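Local coordinates for folylpolyglutamate synthase/dihydrofolate synthase (Thermotoga maritima, PDB 1O5Z), which probably catalyses the ATP-dependent addition of glutamate to dihydropteroate and to tetrahydrofolate polyglutamates, working as a monomeric, magnesium-dependent ligase of folate biosynthesis, at residues G306-L311 with K337-G342; D389-K392 with N397-V400. All coordinates share one frame; numbering follows the deposited sequence.

Interaction 1: G306-L311 with K337-G342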
ATOM      1  N   GLY A 306      -1.231  -7.948   2.726  1.00 48.28           N
ATOM      2  CA  GLY A 306      -2.582  -8.275   2.324  1.00 48.73           C
ATOM      3  C   GLY A 306      -2.836  -8.131   0.843  1.00 49.28           C
ATOM      4  O   GLY A 306      -3.971  -8.123   0.421  1.00 48.82           O
ATOM      5  N   ARG A 307      -1.772  -8.033   0.057  1.00 49.77           N
ATOM      6  CA  ARG A 307      -1.893  -7.865  -1.339  1.00 50.82           C
ATOM      7  C   ARG A 307      -1.308  -9.122  -1.952  1.00 50.56           C
ATOM      8  O   ARG A 307      -0.151  -9.174  -2.318  1.00 50.88           O
ATOM      9  CB  ARG A 307      -1.116  -6.623  -1.737  1.00 51.42           C
ATOM     10  CG  ARG A 307      -1.686  -5.293  -1.106  1.00 55.27           C
ATOM     11  CD  ARG A 307      -2.693  -4.539  -1.973  1.00 58.70           C
ATOM     12  NE  ARG A 307      -2.653  -5.142  -3.291  1.00 61.63           N
ATOM     13  CZ  ARG A 307      -2.822  -4.514  -4.439  1.00 64.65           C
ATOM     14  NH1 ARG A 307      -3.111  -3.219  -4.495  1.00 69.19           N
ATOM     15  NH2 ARG A 307      -2.730  -5.207  -5.562  1.00 62.58           N
ATOM     16  N   PHE A 308      -2.148 -10.139  -2.048  1.00 50.50           N
ATOM     17  CA  PHE A 308      -1.788 -11.480  -2.556  1.00 49.50           C
ATOM     18  C   PHE A 308      -0.567 -11.920  -1.856  1.00 48.22           C
ATOM     19  O   PHE A 308       0.452 -12.272  -2.466  1.00 45.28           O
ATOM     20  CB  PHE A 308      -1.612 -11.577  -4.081  1.00 49.80           C
ATOM     21  CG  PHE A 308      -1.648 -13.008  -4.579  1.00 50.27           C
ATOM     22  CD1 PHE A 308      -2.803 -13.761  -4.464  1.00 48.98           C
ATOM     23  CD2 PHE A 308      -0.519 -13.614  -5.102  1.00 50.81           C
ATOM     24  CE1 PHE A 308      -2.844 -15.059  -4.892  1.00 47.89           C
ATOM     25  CE2 PHE A 308      -0.573 -14.927  -5.527  1.00 51.76           C
ATOM     26  CZ  PHE A 308      -1.743 -15.648  -5.389  1.00 48.81           C
ATOM     27  N   GLU A 309      -0.738 -11.870  -0.543  1.00 47.58           N
ATOM     28  CA  GLU A 309       0.269 -12.201   0.407  1.00 48.26           C
ATOM     29  C   GLU A 309       0.039 -13.628   0.799  1.00 49.02           C
ATOM     30  O   GLU A 309      -1.051 -13.963   1.250  1.00 49.39           O
ATOM     31  CB  GLU A 309       0.106 -11.342   1.666  1.00 47.66           C
ATOM     32  CG  GLU A 309       1.417 -11.094   2.314  1.00 46.34           C
ATOM     33  CD  GLU A 309       1.291 -10.563   3.695  1.00 45.41           C
ATOM     34  OE1 GLU A 309       0.235  -9.978   4.012  1.00 44.41           O
ATOM     35  OE2 GLU A 309       2.262 -10.755   4.448  1.00 42.95           O
ATOM     36  N   ILE A 310       1.054 -14.458   0.645  1.00 50.09           N
ATOM     37  CA  ILE A 310       0.969 -15.829   1.089  1.00 52.16           C
ATOM     38  C   ILE A 310       1.846 -15.984   2.306  1.00 52.61           C
ATOM     39  O   ILE A 310       3.030 -15.702   2.230  1.00 53.48           O
ATOM     40  CB  ILE A 310       1.430 -16.813  -0.041  1.00 52.87           C
ATOM     41  CG1 ILE A 310       0.434 -16.805  -1.199  1.00 52.31           C
ATOM     42  CG2 ILE A 310       1.557 -18.240   0.506  1.00 54.33           C
ATOM     43  CD1 ILE A 310       0.811 -15.918  -2.235  1.00 53.40           C
ATOM     44  N   LEU A 311       1.270 -16.469   3.399  1.00 53.55           N
ATOM     45  CA  LEU A 311       1.962 -16.714   4.638  1.00 54.86           C
ATOM     46  C   LEU A 311       1.840 -18.186   4.980  1.00 55.74           C
ATOM     47  O   LEU A 311       0.742 -18.665   5.172  1.00 55.95           O
ATOM     48  CB  LEU A 311       1.298 -15.942   5.782  1.00 55.30           C
ATOM     49  CG  LEU A 311       1.855 -14.640   6.334  1.00 57.61           C
ATOM     50  CD1 LEU A 311       1.063 -14.287   7.603  1.00 58.93           C
ATOM     51  CD2 LEU A 311       3.350 -14.703   6.648  1.00 60.32           C
ATOM     52  N   LYS A 337      -4.819 -18.913  -9.980  1.00 45.66           N
ATOM     53  CA  LYS A 337      -4.667 -19.900 -11.032  1.00 46.02           C
ATOM     54  C   LYS A 337      -3.189 -20.092 -11.424  1.00 45.78           C
ATOM     55  O   LYS A 337      -2.790 -21.139 -11.976  1.00 45.48           O
ATOM     56  CB  LYS A 337      -5.528 -19.525 -12.254  1.00 46.27           C
ATOM     57  CG  LYS A 337      -7.070 -19.448 -12.046  1.00 46.10           C
ATOM     58  CD  LYS A 337      -7.822 -19.868 -13.364  1.00 48.61           C
ATOM     59  CE  LYS A 337      -9.246 -19.235 -13.601  1.00 50.50           C
ATOM     60  NZ  LYS A 337     -10.197 -19.342 -12.439  1.00 52.45           N
ATOM     61  N   LEU A 338      -2.376 -19.085 -11.142  1.00 45.85           N
ATOM     62  CA  LEU A 338      -0.968 -19.146 -11.486  1.00 46.24           C
ATOM     63  C   LEU A 338      -0.188 -19.947 -10.484  1.00 46.54           C
ATOM     64  O   LEU A 338       0.672 -20.717 -10.841  1.00 47.26           O
ATOM     65  CB  LEU A 338      -0.360 -17.758 -11.520  1.00 46.19           C
ATOM     66  CG  LEU A 338      -0.577 -16.937 -12.777  1.00 46.85           C
ATOM     67  CD1 LEU A 338       0.055 -15.588 -12.561  1.00 46.62           C
ATOM     68  CD2 LEU A 338       0.005 -17.630 -14.018  1.00 46.87           C
ATOM     69  N   TYR A 339      -0.478 -19.743  -9.222  1.00 47.09           N
ATOM     70  CA  TYR A 339       0.374 -20.247  -8.183  1.00 47.74           C
ATOM     71  C   TYR A 339      -0.190 -21.481  -7.498  1.00 48.36           C
ATOM     72  O   TYR A 339       0.525 -22.151  -6.758  1.00 48.39           O
ATOM     73  CB  TYR A 339       0.603 -19.135  -7.154  1.00 48.07           C
ATOM     74  CG  TYR A 339       1.524 -18.028  -7.655  1.00 48.52           C
ATOM     75  CD1 TYR A 339       1.024 -16.810  -8.078  1.00 49.29           C
ATOM     76  CD2 TYR A 339       2.902 -18.197  -7.690  1.00 47.48           C
ATOM     77  CE1 TYR A 339       1.871 -15.798  -8.515  1.00 49.07           C
ATOM     78  CE2 TYR A 339       3.736 -17.198  -8.130  1.00 48.25           C
ATOM     79  CZ  TYR A 339       3.222 -15.999  -8.537  1.00 48.26           C
ATOM     80  OH  TYR A 339       4.054 -14.999  -8.986  1.00 48.92           O
ATOM     81  N   PHE A 340      -1.466 -21.788  -7.730  1.00 49.05           N
ATOM     82  CA  PHE A 340      -2.149 -22.881  -7.001  1.00 49.03           C
ATOM     83  C   PHE A 340      -2.909 -23.805  -7.911  1.00 49.09           C
ATOM     84  O   PHE A 340      -3.894 -24.398  -7.507  1.00 48.77           O
ATOM     85  CB  PHE A 340      -3.081 -22.282  -5.962  1.00 48.27           C
ATOM     86  CG  PHE A 340      -2.344 -21.583  -4.885  1.00 48.98           C
ATOM     87  CD1 PHE A 340      -1.799 -22.307  -3.827  1.00 48.43           C
ATOM     88  CD2 PHE A 340      -2.109 -20.221  -4.960  1.00 46.85           C
ATOM     89  CE1 PHE A 340      -1.082 -21.658  -2.814  1.00 49.14           C
ATOM     90  CE2 PHE A 340      -1.404 -19.579  -3.973  1.00 48.40           C
ATOM     91  CZ  PHE A 340      -0.889 -20.296  -2.884  1.00 47.98           C
ATOM     92  N   ASN A 341      -2.430 -23.940  -9.131  1.00 49.99           N
ATOM     93  CA  ASN A 341      -3.201 -24.592 -10.170  1.00 50.90           C
ATOM     94  C   ASN A 341      -3.769 -25.983  -9.769  1.00 51.66           C
ATOM     95  O   ASN A 341      -5.014 -26.207  -9.763  1.00 51.49           O
ATOM     96  CB  ASN A 341      -2.365 -24.689 -11.415  1.00 50.47           C
ATOM     97  CG  ASN A 341      -3.154 -25.197 -12.584  1.00 51.03           C
ATOM     98  OD1 ASN A 341      -4.264 -24.748 -12.816  1.00 51.96           O
ATOM     99  ND2 ASN A 341      -2.586 -26.133 -13.334  1.00 50.62           N
ATOM    100  N   GLY A 342      -2.878 -26.900  -9.384  1.00 52.05           N
ATOM    101  CA  GLY A 342      -3.313 -28.227  -8.891  1.00 52.29           C
ATOM    102  C   GLY A 342      -3.911 -28.272  -7.473  1.00 52.82           C
ATOM    103  O   GLY A 342      -4.409 -29.311  -7.032  1.00 54.02           O
TER
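F308 reaches across to Y339 and F340, the last residue of helix 326-339 and the one that follows it, and touches both. Leaving CB, its CG stands anti to the backbone N (chi1 -163°), which sends the ring out toward the helix end. Farther along, CD2 and CE2 run beneath the CD1 methyl of I310, which lies 3.7 Å above the ring plane, offset toward the rim. F308 CE2 then meets Y339 CD1 at 3.6 Å, close to the plane of the F308 ring. The two rings meet obliquely, their planes at 40° and their centroids 5.8 Å apart. At the tip, F308 CZ lies 4.0 Å from Y339 CD1 and 4.2 Å from F340 CE2, along the edge of the F340 ring. On that same edge I310 CG1 comes within 4.1 Å of F340 CZ. An alanine in place of F308 is likely to leave a gap beside Y339 and F340 and take away the ring that I310 CD1 lies over. L332 and S335 also touch F308, while the hydroxyl of Y339 turns elsewhere, hydrogen-bonded to N250 and the backbone N of G269. Opposite L320, F308 and E309 form a G1 beta bulge. Strand 309-313 is an outermost strand of the mixed sheet in the glutamate ligase domain, packed here against the C-terminal end of helix 326-339.

Interaction 2: D389-K392 with N397-V400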
ATOM      1  N   ASP A 389     -26.877 -16.001   2.521  1.00 45.34           N
ATOM      2  CA  ASP A 389     -27.890 -16.411   1.555  1.00 46.47           C
ATOM      3  C   ASP A 389     -27.385 -16.294   0.128  1.00 47.37           C
ATOM      4  O   ASP A 389     -27.594 -17.184  -0.707  1.00 47.83           O
ATOM      5  CB  ASP A 389     -29.126 -15.527   1.674  1.00 46.80           C
ATOM      6  CG  ASP A 389     -29.999 -15.868   2.875  1.00 47.35           C
ATOM      7  OD1 ASP A 389     -29.733 -16.859   3.578  1.00 46.88           O
ATOM      8  OD2 ASP A 389     -30.986 -15.176   3.183  1.00 47.22           O
ATOM      9  N   MET A 390     -26.760 -15.158  -0.150  1.00 48.18           N
ATOM     10  CA  MET A 390     -26.113 -14.917  -1.424  1.00 49.74           C
ATOM     11  C   MET A 390     -25.081 -15.964  -1.747  1.00 48.21           C
ATOM     12  O   MET A 390     -25.087 -16.497  -2.825  1.00 47.67           O
ATOM     13  CB  MET A 390     -25.414 -13.581  -1.401  1.00 49.61           C
ATOM     14  CG  MET A 390     -26.152 -12.491  -2.129  1.00 53.16           C
ATOM     15  SD  MET A 390     -25.042 -11.057  -2.158  1.00 57.27           S
ATOM     16  CE  MET A 390     -25.470 -10.295  -0.568  1.00 58.34           C
ATOM     17  N   ALA A 391     -24.183 -16.231  -0.810  1.00 48.07           N
ATOM     18  CA  ALA A 391     -23.163 -17.256  -0.986  1.00 47.95           C
ATOM     19  C   ALA A 391     -23.810 -18.567  -1.349  1.00 48.41           C
ATOM     20  O   ALA A 391     -23.352 -19.278  -2.250  1.00 47.60           O
ATOM     21  CB  ALA A 391     -22.384 -17.420   0.284  1.00 48.26           C
ATOM     22  N   LYS A 392     -24.896 -18.871  -0.652  1.00 49.22           N
ATOM     23  CA  LYS A 392     -25.650 -20.095  -0.899  1.00 50.64           C
ATOM     24  C   LYS A 392     -26.300 -20.120  -2.276  1.00 50.73           C
ATOM     25  O   LYS A 392     -26.486 -21.195  -2.844  1.00 50.78           O
ATOM     26  CB  LYS A 392     -26.681 -20.317   0.199  1.00 50.61           C
ATOM     27  CG  LYS A 392     -26.052 -20.830   1.502  1.00 50.98           C
ATOM     28  CD  LYS A 392     -27.028 -20.821   2.669  1.00 51.76           C
ATOM     29  CE  LYS A 392     -26.511 -21.668   3.825  1.00 53.35           C
ATOM     30  NZ  LYS A 392     -27.232 -21.365   5.112  1.00 56.00           N
ATOM     31  N   ASN A 397     -21.405 -25.855  -1.039  1.00 61.35           N
ATOM     32  CA  ASN A 397     -20.571 -25.872   0.135  1.00 62.07           C
ATOM     33  C   ASN A 397     -21.151 -25.179   1.402  1.00 61.73           C
ATOM     34  O   ASN A 397     -21.156 -25.749   2.527  1.00 62.34           O
ATOM     35  CB  ASN A 397     -19.187 -25.198  -0.225  1.00 62.70           C
ATOM     36  CG  ASN A 397     -18.604 -25.664  -1.629  1.00 64.18           C
ATOM     37  OD1 ASN A 397     -18.721 -26.833  -2.019  1.00 66.06           O
ATOM     38  ND2 ASN A 397     -17.990 -24.732  -2.361  1.00 65.61           N
ATOM     39  N   VAL A 398     -21.607 -23.939   1.226  1.00 59.80           N
ATOM     40  CA  VAL A 398     -21.432 -22.919   2.293  1.00 57.52           C
ATOM     41  C   VAL A 398     -21.506 -23.353   3.772  1.00 55.41           C
ATOM     42  O   VAL A 398     -22.476 -23.964   4.207  1.00 54.48           O
ATOM     43  CB  VAL A 398     -22.347 -21.730   2.077  1.00 57.45           C
ATOM     44  CG1 VAL A 398     -21.948 -20.607   3.012  1.00 57.68           C
ATOM     45  CG2 VAL A 398     -22.250 -21.297   0.634  1.00 57.80           C
ATOM     46  N   GLU A 399     -20.453 -23.003   4.529  1.00 53.41           N
ATOM     47  CA  GLU A 399     -20.481 -23.053   5.990  1.00 51.86           C
ATOM     48  C   GLU A 399     -20.407 -21.648   6.487  1.00 50.02           C
ATOM     49  O   GLU A 399     -19.922 -20.783   5.808  1.00 49.44           O
ATOM     50  CB  GLU A 399     -19.316 -23.831   6.591  1.00 51.65           C
ATOM     51  CG  GLU A 399     -19.028 -25.128   5.879  1.00 52.12           C
ATOM     52  CD  GLU A 399     -17.711 -25.744   6.285  1.00 51.80           C
ATOM     53  OE1 GLU A 399     -17.289 -25.541   7.440  1.00 47.54           O
ATOM     54  OE2 GLU A 399     -17.127 -26.447   5.435  1.00 51.26           O
ATOM     55  N   VAL A 400     -20.910 -21.449   7.689  1.00 48.77           N
ATOM     56  CA  VAL A 400     -20.836 -20.182   8.358  1.00 47.43           C
ATOM     57  C   VAL A 400     -20.045 -20.417   9.598  1.00 46.63           C
ATOM     58  O   VAL A 400     -20.456 -21.175  10.468  1.00 45.19           O
ATOM     59  CB  VAL A 400     -22.223 -19.635   8.734  1.00 47.46           C
ATOM     60  CG1 VAL A 400     -22.098 -18.207   9.314  1.00 47.10           C
ATOM     61  CG2 VAL A 400     -23.158 -19.664   7.518  1.00 46.99           C
TER
HETATM   62  O   HOH W   1     -24.537 -22.906   6.675  1.00 54.01           O
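V398 points its side chain at the helix and lies against A391 and K392, and the rest of this contact follows from how those three are turned. V398 CG2 stands anti to its own carbonyl carbon and does most of the touching: it rests 3.9 Å from A391 CB and 3.7 Å from A391 O, beside the peptide that links A391 to K392. The methyl therefore meets backbone as much as side chain. A391 directs its CB toward V398; being so short, it lets V398 come close to the helix backbone.

K392 is set quite differently. Its side chain crosses that of V398 obliquely, with K392 CG 3.9 Å from V398 CB, and from there the lysine runs on extended through CD and CE, chi2 to chi4 all near 180°. Only the root of the chain packs on the valine; the long arm carries the ammonium group past it. NZ makes no direct hydrogen bond to residues 397-400. Instead a water lies 3.5 Å from K392 NZ and 3.4 Å from V398 O, both weak bonds, in which it accepts from the lysine and donates to the carbonyl. Apolar packing on the inner side thus gives way to a loose water bridge at the solvent-exposed K392.

Inward, A391 and V398 both rest on V373, so strand 370-373 backs the contact. V400 continues the packing along the same helix, on M384 and V388, whereas M390 is turned to helix 357-361. E399 hydrogen-bonds through its backbone to V371 and V373 and pairs its carboxylate with R370. The whole forms the second half of a beta-alpha-beta unit, in which helix 384-394 connects the parallel strands 370-373 and 399-400.

Both contacts pack a helix against the same six-stranded mixed sheet of the glutamate ligase domain, at or beside its two outermost strands: interaction 1 at 309-313, interaction 2 beside 399-400. Their centres are 23 Å apart and their nearest atoms about 14 Å, so they do not touch. Between them in the sheet lie strands 316-320, 414-418, 345-349 and 370-373. Along the chain they come in series, the first closing at G342 before the second opens at D389. Interaction 1 is the more deeply buried; interaction 2 is partly open to solvent. Together they show how helices 326-339 and 384-394 are packed at the opposite margins of one domain.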